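Local atomic coordinates of glutamate racemase (Escherichia coli, PDB entry 2JFN), a protein that belongs to the Asp/Glu/hydantoin racemase family of alpha/beta enzymes and holds glutamic acid in a pocket in this model. Residues A[165-173]-A[204-214]; A[191-202]-A[217-226]. One frame throughout, in Å; residues are numbered along the deposited sequence.

Interaction 1: A[165-173]-A[204-214]; sequences MVELAEAKL and CTHFPLLQEEL. With GLU (glutamic acid), chain B.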
# COMPACT_ATOMS: atom_id res chain seq x y z
N MET A 165 -7.14 -11.44 -4.50
CA MET A 165 -5.98 -11.51 -3.63
C MET A 165 -6.05 -10.39 -2.59
O MET A 165 -5.62 -10.56 -1.44
CB MET A 165 -4.70 -11.40 -4.45
CG MET A 165 -3.47 -11.87 -3.69
SD MET A 165 -1.97 -11.85 -4.70
CE MET A 165 -2.22 -13.29 -5.71
N VAL A 166 -6.59 -9.24 -2.98
CA VAL A 166 -6.72 -8.13 -2.05
C VAL A 166 -7.62 -8.59 -0.91
O VAL A 166 -7.33 -8.33 0.26
CB VAL A 166 -7.35 -6.90 -2.73
CG1 VAL A 166 -7.52 -5.78 -1.71
CG2 VAL A 166 -6.47 -6.44 -3.88
N GLU A 167 -8.71 -9.27 -1.25
CA GLU A 167 -9.65 -9.77 -0.26
C GLU A 167 -9.02 -10.82 0.64
O GLU A 167 -9.33 -10.89 1.83
CB GLU A 167 -10.89 -10.36 -0.95
CG GLU A 167 -11.81 -9.32 -1.53
CD GLU A 167 -12.18 -8.24 -0.52
OE1 GLU A 167 -12.52 -8.59 0.64
OE2 GLU A 167 -12.13 -7.04 -0.87
N LEU A 168 -8.14 -11.63 0.08
CA LEU A 168 -7.47 -12.65 0.87
C LEU A 168 -6.62 -11.96 1.93
O LEU A 168 -6.58 -12.40 3.08
CB LEU A 168 -6.59 -13.53 -0.04
CG LEU A 168 -7.39 -14.46 -0.95
CD1 LEU A 168 -6.46 -15.21 -1.88
CD2 LEU A 168 -8.20 -15.43 -0.11
N ALA A 169 -5.97 -10.86 1.55
CA ALA A 169 -5.14 -10.11 2.48
C ALA A 169 -6.03 -9.49 3.55
O ALA A 169 -5.71 -9.54 4.74
CB ALA A 169 -4.36 -9.01 1.73
N GLU A 170 -7.16 -8.91 3.14
CA GLU A 170 -8.09 -8.32 4.11
C GLU A 170 -8.52 -9.40 5.09
O GLU A 170 -8.43 -9.23 6.30
CB GLU A 170 -9.32 -7.75 3.40
CG GLU A 170 -9.10 -6.41 2.71
CD GLU A 170 -8.97 -5.24 3.69
OE1 GLU A 170 -8.22 -4.29 3.38
OE2 GLU A 170 -9.62 -5.26 4.76
N ALA A 171 -8.97 -10.54 4.56
CA ALA A 171 -9.41 -11.64 5.40
C ALA A 171 -8.34 -12.03 6.41
O ALA A 171 -8.61 -12.17 7.60
CB ALA A 171 -9.76 -12.85 4.54
N LYS A 172 -7.11 -12.20 5.93
CA LYS A 172 -6.02 -12.59 6.81
C LYS A 172 -5.87 -11.68 8.03
O LYS A 172 -5.83 -12.17 9.16
CB LYS A 172 -4.70 -12.63 6.04
CG LYS A 172 -3.52 -13.06 6.89
CD LYS A 172 -2.23 -13.11 6.08
CE LYS A 172 -1.07 -13.58 6.94
NZ LYS A 172 0.18 -13.67 6.15
N LEU A 173 -5.80 -10.37 7.81
CA LEU A 173 -5.64 -9.46 8.94
C LEU A 173 -6.92 -9.31 9.75
O LEU A 173 -6.92 -8.67 10.80
CB LEU A 173 -5.15 -8.09 8.46
CG LEU A 173 -3.82 -7.98 7.71
CD1 LEU A 173 -3.06 -6.77 8.22
CD2 LEU A 173 -2.98 -9.24 7.89
N CYS A 204 0.68 -4.05 -5.23
CA CYS A 204 -0.50 -3.75 -4.44
C CYS A 204 0.02 -3.82 -3.02
O CYS A 204 0.61 -4.83 -2.62
CB CYS A 204 -1.59 -4.79 -4.68
SG CYS A 204 -3.16 -4.38 -3.92
N THR A 205 -0.16 -2.76 -2.24
CA THR A 205 0.35 -2.76 -0.87
C THR A 205 -0.28 -3.84 0.02
O THR A 205 0.20 -4.12 1.12
CB THR A 205 0.19 -1.37 -0.20
OG1 THR A 205 -1.20 -1.06 -0.02
CG2 THR A 205 0.83 -0.29 -1.06
N HIS A 206 -1.36 -4.45 -0.46
CA HIS A 206 -1.99 -5.53 0.30
C HIS A 206 -1.18 -6.83 0.18
O HIS A 206 -1.14 -7.65 1.10
CB HIS A 206 -3.40 -5.83 -0.23
CG HIS A 206 -4.49 -5.04 0.44
ND1 HIS A 206 -4.71 -3.70 0.18
CD2 HIS A 206 -5.45 -5.41 1.31
CE1 HIS A 206 -5.76 -3.28 0.87
NE2 HIS A 206 -6.22 -4.30 1.56
N PHE A 207 -0.54 -7.01 -0.97
CA PHE A 207 0.18 -8.25 -1.24
C PHE A 207 1.36 -8.64 -0.35
O PHE A 207 1.50 -9.81 -0.02
CB PHE A 207 0.55 -8.31 -2.73
CG PHE A 207 -0.65 -8.28 -3.66
CD1 PHE A 207 -0.49 -8.15 -5.04
CD2 PHE A 207 -1.95 -8.35 -3.14
CE1 PHE A 207 -1.60 -8.10 -5.89
CE2 PHE A 207 -3.07 -8.30 -3.99
CZ PHE A 207 -2.89 -8.17 -5.36
N PRO A 208 2.21 -7.68 0.05
CA PRO A 208 3.33 -8.07 0.91
C PRO A 208 2.83 -8.78 2.18
O PRO A 208 3.54 -9.58 2.78
CB PRO A 208 4.02 -6.74 1.22
CG PRO A 208 3.81 -5.98 -0.04
CD PRO A 208 2.35 -6.26 -0.37
N LEU A 209 1.60 -8.47 2.57
CA LEU A 209 0.98 -9.08 3.75
C LEU A 209 0.79 -10.58 3.55
O LEU A 209 0.61 -11.33 4.52
CB LEU A 209 -0.38 -8.43 4.04
CG LEU A 209 -0.37 -6.94 4.39
CD1 LEU A 209 -1.80 -6.44 4.51
CD2 LEU A 209 0.39 -6.73 5.69
N LEU A 210 0.81 -11.01 2.30
CA LEU A 210 0.64 -12.42 1.95
C LEU A 210 1.95 -13.07 1.53
O LEU A 210 1.96 -14.17 0.96
CB LEU A 210 -0.36 -12.55 0.79
CG LEU A 210 -1.80 -12.11 1.05
CD1 LEU A 210 -2.56 -12.05 -0.25
CD2 LEU A 210 -2.47 -13.07 2.02
N GLN A 211 3.06 -12.41 1.83
CA GLN A 211 4.36 -12.95 1.43
C GLN A 211 4.54 -14.43 1.75
O GLN A 211 4.90 -15.21 0.87
CB GLN A 211 5.50 -12.15 2.06
CG GLN A 211 6.87 -12.71 1.68
CD GLN A 211 8.03 -11.80 2.03
OE1 GLN A 211 8.15 -10.70 1.49
NE2 GLN A 211 8.88 -12.25 2.95
N GLU A 212 4.29 -14.83 2.99
CA GLU A 212 4.47 -16.23 3.37
C GLU A 212 3.64 -17.16 2.48
O GLU A 212 4.17 -18.12 1.92
CB GLU A 212 4.10 -16.44 4.84
CG GLU A 212 4.51 -17.81 5.38
CD GLU A 212 4.88 -17.78 6.86
OE1 GLU A 212 5.86 -17.10 7.23
OE2 GLU A 212 4.18 -18.45 7.66
N GLU A 213 2.35 -16.86 2.36
CA GLU A 213 1.46 -17.67 1.54
C GLU A 213 1.92 -17.70 0.08
O GLU A 213 1.90 -18.76 -0.56
CB GLU A 213 0.03 -17.12 1.61
CG GLU A 213 -0.67 -17.28 2.95
CD GLU A 213 -0.27 -16.24 3.99
OE1 GLU A 213 0.47 -15.29 3.66
OE2 GLU A 213 -0.71 -16.38 5.15
N LEU A 214 2.31 -16.55 -0.46
CA LEU A 214 2.76 -16.47 -1.85
C LEU A 214 3.99 -17.34 -2.09
O LEU A 214 4.09 -18.01 -3.11
CB LEU A 214 3.09 -15.03 -2.24
CG LEU A 214 1.87 -14.11 -2.43
CD1 LEU A 214 2.33 -12.67 -2.60
CD2 LEU A 214 1.07 -14.58 -3.65
N GLU B . -3.76 -1.33 -0.93
CA GLU B . -4.31 -1.53 -2.28
C GLU B . -3.46 -0.76 -3.27
O GLU B . -2.19 -0.69 -3.10
CB GLU B . -5.77 -1.04 -2.32
CG GLU B . -6.66 -2.07 -3.04
CD GLU B . -8.03 -1.48 -3.37
OE1 GLU B . -8.62 -1.84 -4.38
OE2 GLU B . -8.55 -0.65 -2.61
OXT GLU B . -4.00 -0.19 -4.27
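His-206 NE2 gives its hydrogen to Glu-170 OE1 at 2.7 Å in a nearly straight bond (172°) lying close to the imidazole plane. OE1 is met on its anti side, the carboxylate plane turned 46° from the ring, and Glu-170 reaches the ring from the flank of its helix by a bend at chi2 (-73°). His-206 ND1 accepts a hydrogen bond from the amino N of the bound glutamic acid, 2.8 Å away, so the one imidazole bridges carboxylate and ligand through its two nitrogens; bonds from Val-31 and His-174 help fix the carboxylate. Thr-205 completes this corner of the ligand pocket: its backbone N holds the ligand O, and its OG1 accepts from the ligand N. At the far end, Lys-172 runs fully extended, and its NZ forms a salt bridge with both oxygens of Glu-213, on their syn sides, and a hydrogen bond to Leu-209 O at 2.9 Å, a reach that suits a long, flexible amine. The rest of the contact is largely apolar. Val-166 CG1 sits over one face of the imidazole, 3.7 Å from the centroid of the His-206 ring, in a CH-pi contact. In Met-165, CG anti to the backbone N and an extended chi2 carry SD over the centre of the Phe-207 ring, 3.6 Å from its centroid, a Met-aromatic contact; the chi3 bend only turns CE, whose nearest partner is Leu-214 CD2. Cys-204 CB covers the opposite ring face. The small Ala-169 lets the backbones come close, while Leu-210 CD1 fits against Met-165 CG. Helix 163-174 thus packs on the turn and the start of helix 211-217, with helix 180-186 beside Met-165, helix 33-43 beside Leu-173, and strand 199-202 behind Phe-207.

Interaction 2: A[191-202]-A[217-226]; sequences LRMKEPPDTVVL and VLPEGTRLVD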
# COMPACT_ATOMS: atom_id res chain seq x y z
N LEU A 191 1.75 -20.78 -12.75
CA LEU A 191 2.18 -22.13 -12.41
C LEU A 191 2.17 -23.04 -13.63
O LEU A 191 2.76 -24.12 -13.60
CB LEU A 191 1.28 -22.71 -11.32
CG LEU A 191 1.38 -22.00 -9.97
CD1 LEU A 191 0.31 -22.53 -9.02
CD2 LEU A 191 2.78 -22.20 -9.39
N ARG A 192 1.51 -22.62 -14.71
CA ARG A 192 1.47 -23.43 -15.93
C ARG A 192 2.49 -22.99 -16.97
O ARG A 192 2.51 -23.51 -18.08
CB ARG A 192 0.07 -23.39 -16.56
CG ARG A 192 -0.96 -24.23 -15.84
CD ARG A 192 -2.33 -24.05 -16.47
NE ARG A 192 -3.33 -24.96 -15.90
CZ ARG A 192 -4.61 -24.97 -16.25
NH1 ARG A 192 -5.06 -24.12 -17.17
NH2 ARG A 192 -5.44 -25.84 -15.70
N MET A 193 3.35 -22.04 -16.60
CA MET A 193 4.37 -21.54 -17.52
C MET A 193 5.61 -22.42 -17.53
O MET A 193 6.02 -22.95 -16.49
CB MET A 193 4.77 -20.11 -17.14
CG MET A 193 3.75 -19.03 -17.50
SD MET A 193 4.28 -17.38 -16.98
CE MET A 193 5.45 -16.92 -18.29
N LYS A 194 6.21 -22.57 -18.71
CA LYS A 194 7.44 -23.36 -18.85
C LYS A 194 8.50 -22.67 -18.00
O LYS A 194 9.19 -23.31 -17.19
CB LYS A 194 7.90 -23.39 -20.32
CG LYS A 194 9.16 -24.22 -20.54
CD LYS A 194 10.19 -23.54 -21.46
CE LYS A 194 9.92 -23.74 -22.95
NZ LYS A 194 8.77 -22.97 -23.50
N GLU A 195 8.62 -21.37 -18.18
CA GLU A 195 9.58 -20.58 -17.42
C GLU A 195 8.87 -19.40 -16.77
O GLU A 195 8.73 -18.34 -17.36
CB GLU A 195 10.70 -20.06 -18.33
CG GLU A 195 11.67 -19.15 -17.60
CD GLU A 195 12.97 -18.95 -18.34
OE1 GLU A 195 12.93 -18.65 -19.56
OE2 GLU A 195 14.04 -19.08 -17.71
N PRO A 196 8.39 -19.59 -15.53
CA PRO A 196 7.68 -18.51 -14.83
C PRO A 196 8.64 -17.39 -14.44
O PRO A 196 9.86 -17.55 -14.51
CB PRO A 196 7.10 -19.23 -13.61
CG PRO A 196 8.15 -20.24 -13.30
CD PRO A 196 8.51 -20.79 -14.67
N PRO A 197 8.10 -16.23 -14.05
CA PRO A 197 8.95 -15.10 -13.66
C PRO A 197 9.85 -15.51 -12.50
O PRO A 197 9.41 -16.22 -11.60
CB PRO A 197 7.94 -14.03 -13.22
CG PRO A 197 6.69 -14.41 -13.93
CD PRO A 197 6.67 -15.90 -13.85
N ASP A 198 11.10 -15.08 -12.51
CA ASP A 198 11.97 -15.42 -11.39
C ASP A 198 11.93 -14.26 -10.39
O ASP A 198 12.45 -14.35 -9.28
CB ASP A 198 13.41 -15.70 -11.88
CG ASP A 198 14.16 -14.46 -12.31
OD1 ASP A 198 13.53 -13.42 -12.61
OD2 ASP A 198 15.42 -14.53 -12.37
N THR A 199 11.26 -13.18 -10.80
CA THR A 199 11.11 -11.99 -9.96
C THR A 199 9.66 -11.51 -10.03
O THR A 199 9.14 -11.28 -11.12
CB THR A 199 12.05 -10.87 -10.45
OG1 THR A 199 13.38 -11.39 -10.56
CG2 THR A 199 12.06 -9.70 -9.47
N VAL A 200 9.00 -11.37 -8.89
CA VAL A 200 7.60 -10.93 -8.87
C VAL A 200 7.44 -9.64 -8.09
O VAL A 200 7.77 -9.57 -6.91
CB VAL A 200 6.67 -12.01 -8.24
CG1 VAL A 200 5.24 -11.48 -8.16
CG2 VAL A 200 6.70 -13.29 -9.07
N VAL A 201 6.91 -8.62 -8.76
CA VAL A 201 6.68 -7.32 -8.14
C VAL A 201 5.31 -7.29 -7.48
O VAL A 201 4.30 -7.61 -8.11
CB VAL A 201 6.70 -6.19 -9.20
CG1 VAL A 201 6.34 -4.85 -8.55
CG2 VAL A 201 8.08 -6.11 -9.84
N LEU A 202 5.26 -6.94 -6.21
CA LEU A 202 3.98 -6.84 -5.52
C LEU A 202 3.57 -5.39 -5.72
O LEU A 202 4.05 -4.49 -5.02
CB LEU A 202 4.15 -7.18 -4.04
CG LEU A 202 4.73 -8.59 -3.83
CD1 LEU A 202 4.78 -8.94 -2.35
CD2 LEU A 202 3.87 -9.60 -4.59
N VAL A 217 3.17 -21.02 -2.55
CA VAL A 217 2.51 -21.36 -3.80
C VAL A 217 3.36 -21.13 -5.05
O VAL A 217 3.32 -21.92 -5.98
CB VAL A 217 1.19 -20.55 -3.94
CG1 VAL A 217 0.52 -20.84 -5.28
CG2 VAL A 217 0.25 -20.91 -2.81
N LEU A 218 4.12 -20.04 -5.06
CA LEU A 218 4.95 -19.71 -6.21
C LEU A 218 6.11 -20.68 -6.39
O LEU A 218 6.63 -21.24 -5.42
CB LEU A 218 5.51 -18.28 -6.08
CG LEU A 218 4.52 -17.12 -6.14
CD1 LEU A 218 5.20 -15.85 -5.65
CD2 LEU A 218 4.00 -16.93 -7.57
N PRO A 219 6.54 -20.90 -7.65
CA PRO A 219 7.65 -21.81 -7.93
C PRO A 219 8.91 -21.43 -7.17
O PRO A 219 9.23 -20.25 -7.01
CB PRO A 219 7.82 -21.70 -9.45
CG PRO A 219 7.22 -20.37 -9.79
CD PRO A 219 6.01 -20.32 -8.89
N GLU A 220 9.62 -22.45 -6.71
CA GLU A 220 10.85 -22.27 -5.95
C GLU A 220 11.75 -21.24 -6.62
O GLU A 220 11.79 -21.15 -7.85
CB GLU A 220 11.61 -23.60 -5.86
CG GLU A 220 10.72 -24.83 -5.79
CD GLU A 220 11.47 -26.11 -6.16
OE1 GLU A 220 12.41 -26.48 -5.42
OE2 GLU A 220 11.13 -26.73 -7.19
N GLY A 221 12.47 -20.47 -5.81
CA GLY A 221 13.38 -19.47 -6.36
C GLY A 221 12.79 -18.14 -6.79
O GLY A 221 13.54 -17.27 -7.24
N THR A 222 11.48 -17.97 -6.68
CA THR A 222 10.86 -16.71 -7.07
C THR A 222 11.18 -15.65 -6.03
O THR A 222 10.99 -15.86 -4.83
CB THR A 222 9.32 -16.83 -7.19
OG1 THR A 222 8.97 -17.90 -8.08
CG2 THR A 222 8.75 -15.53 -7.73
N ARG A 223 11.68 -14.50 -6.48
CA ARG A 223 12.02 -13.42 -5.57
C ARG A 223 10.93 -12.36 -5.57
O ARG A 223 10.55 -11.84 -6.63
CB ARG A 223 13.35 -12.79 -5.99
CG ARG A 223 13.81 -11.65 -5.11
CD ARG A 223 15.21 -11.24 -5.51
NE ARG A 223 15.76 -10.18 -4.68
CZ ARG A 223 17.02 -9.78 -4.75
NH1 ARG A 223 17.85 -10.37 -5.60
NH2 ARG A 223 17.46 -8.79 -3.98
N LEU A 224 10.42 -12.03 -4.39
CA LEU A 224 9.37 -11.02 -4.26
C LEU A 224 10.00 -9.65 -4.06
O LEU A 224 10.94 -9.48 -3.29
CB LEU A 224 8.46 -11.33 -3.07
CG LEU A 224 7.76 -12.69 -3.08
CD1 LEU A 224 6.89 -12.83 -1.84
CD2 LEU A 224 6.92 -12.83 -4.34
N VAL A 225 9.46 -8.66 -4.77
CA VAL A 225 9.96 -7.30 -4.68
C VAL A 225 8.81 -6.33 -4.43
O VAL A 225 7.78 -6.38 -5.11
CB VAL A 225 10.67 -6.88 -5.99
CG1 VAL A 225 11.17 -5.44 -5.87
CG2 VAL A 225 11.83 -7.82 -6.30
N ASP A 226 8.96 -5.45 -3.45
CA ASP A 226 7.93 -4.45 -3.21
C ASP A 226 8.59 -3.10 -2.92
O ASP A 226 9.82 -2.98 -2.96
CB ASP A 226 6.97 -4.87 -2.08
CG ASP A 226 7.64 -5.04 -0.73
OD1 ASP A 226 8.31 -4.09 -0.26
OD2 ASP A 226 7.50 -6.13 -0.14
O HOH W 1 10.88 -18.93 -10.18
O HOH W 2 15.10 -15.42 -8.51
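Val-200 N and O both bond to strand 223-225, the N to Arg-223 O at 2.8 Å and the O to Val-225 N at 2.9 Å, as in the parallel pair of a beta-alpha-beta unit, with 223-225 at the sheet edge. Arg-223 N to Asp-198 O and Leu-202 N to Val-225 O extend the pairing at either end. Packing is tight here: the branched Val-200 and Thr-222, suited to extended backbone, press CG2 against CG2 at 3.3 Å, closer than usual. Thr-199 turns CG2 anti to its own N, chi1 -52° placing OG1 beside it, and CG2 meets Val-225 CG2 at 3.7 Å. Its OG1 bonds to Asp-198 OD1, a carboxylate also held by Thr-125. Beyond the strands the contact is looser. Leu-191 CD2 leans on Pro-219 CD at 3.8 Å, and the rings of Pro-196 and Pro-219 slide past each other. Pro-219 opens a type II turn, where Gly-221 adopts a left-handed backbone; Thr-222 N closes the turn onto Pro-219 O, and its OG1 adds a second bond to that oxygen. A water bridges Asp-198 O and Gly-221 O. Backbone bonding thus sets the strand register, whereas the exposed end relies on rigid prolines, apolar contact and water.

Interactions 1 and 2 have centres about 16 Å apart and interleave along the chain: 165-173, 191-202, 204-214, then 217-226. Helix 211-217 connects the two strands of interaction 2 as a beta-alpha-beta crossover, and its start belongs to interaction 1. They touch directly, Pro-208 CA lying 3.7 Å from Leu-202 CD1 and Gln-211 CG packing on Leu-224 CD1. Strand 223-225 is an outer strand of the four-stranded parallel sheet, with 199-202 next inward. Strand 199-202 is followed almost at once by Cys-204, Thr-205 and His-206, so the inner strand of interaction 2 leads to the ligand-binding residues packed against helix 163-174 in interaction 1.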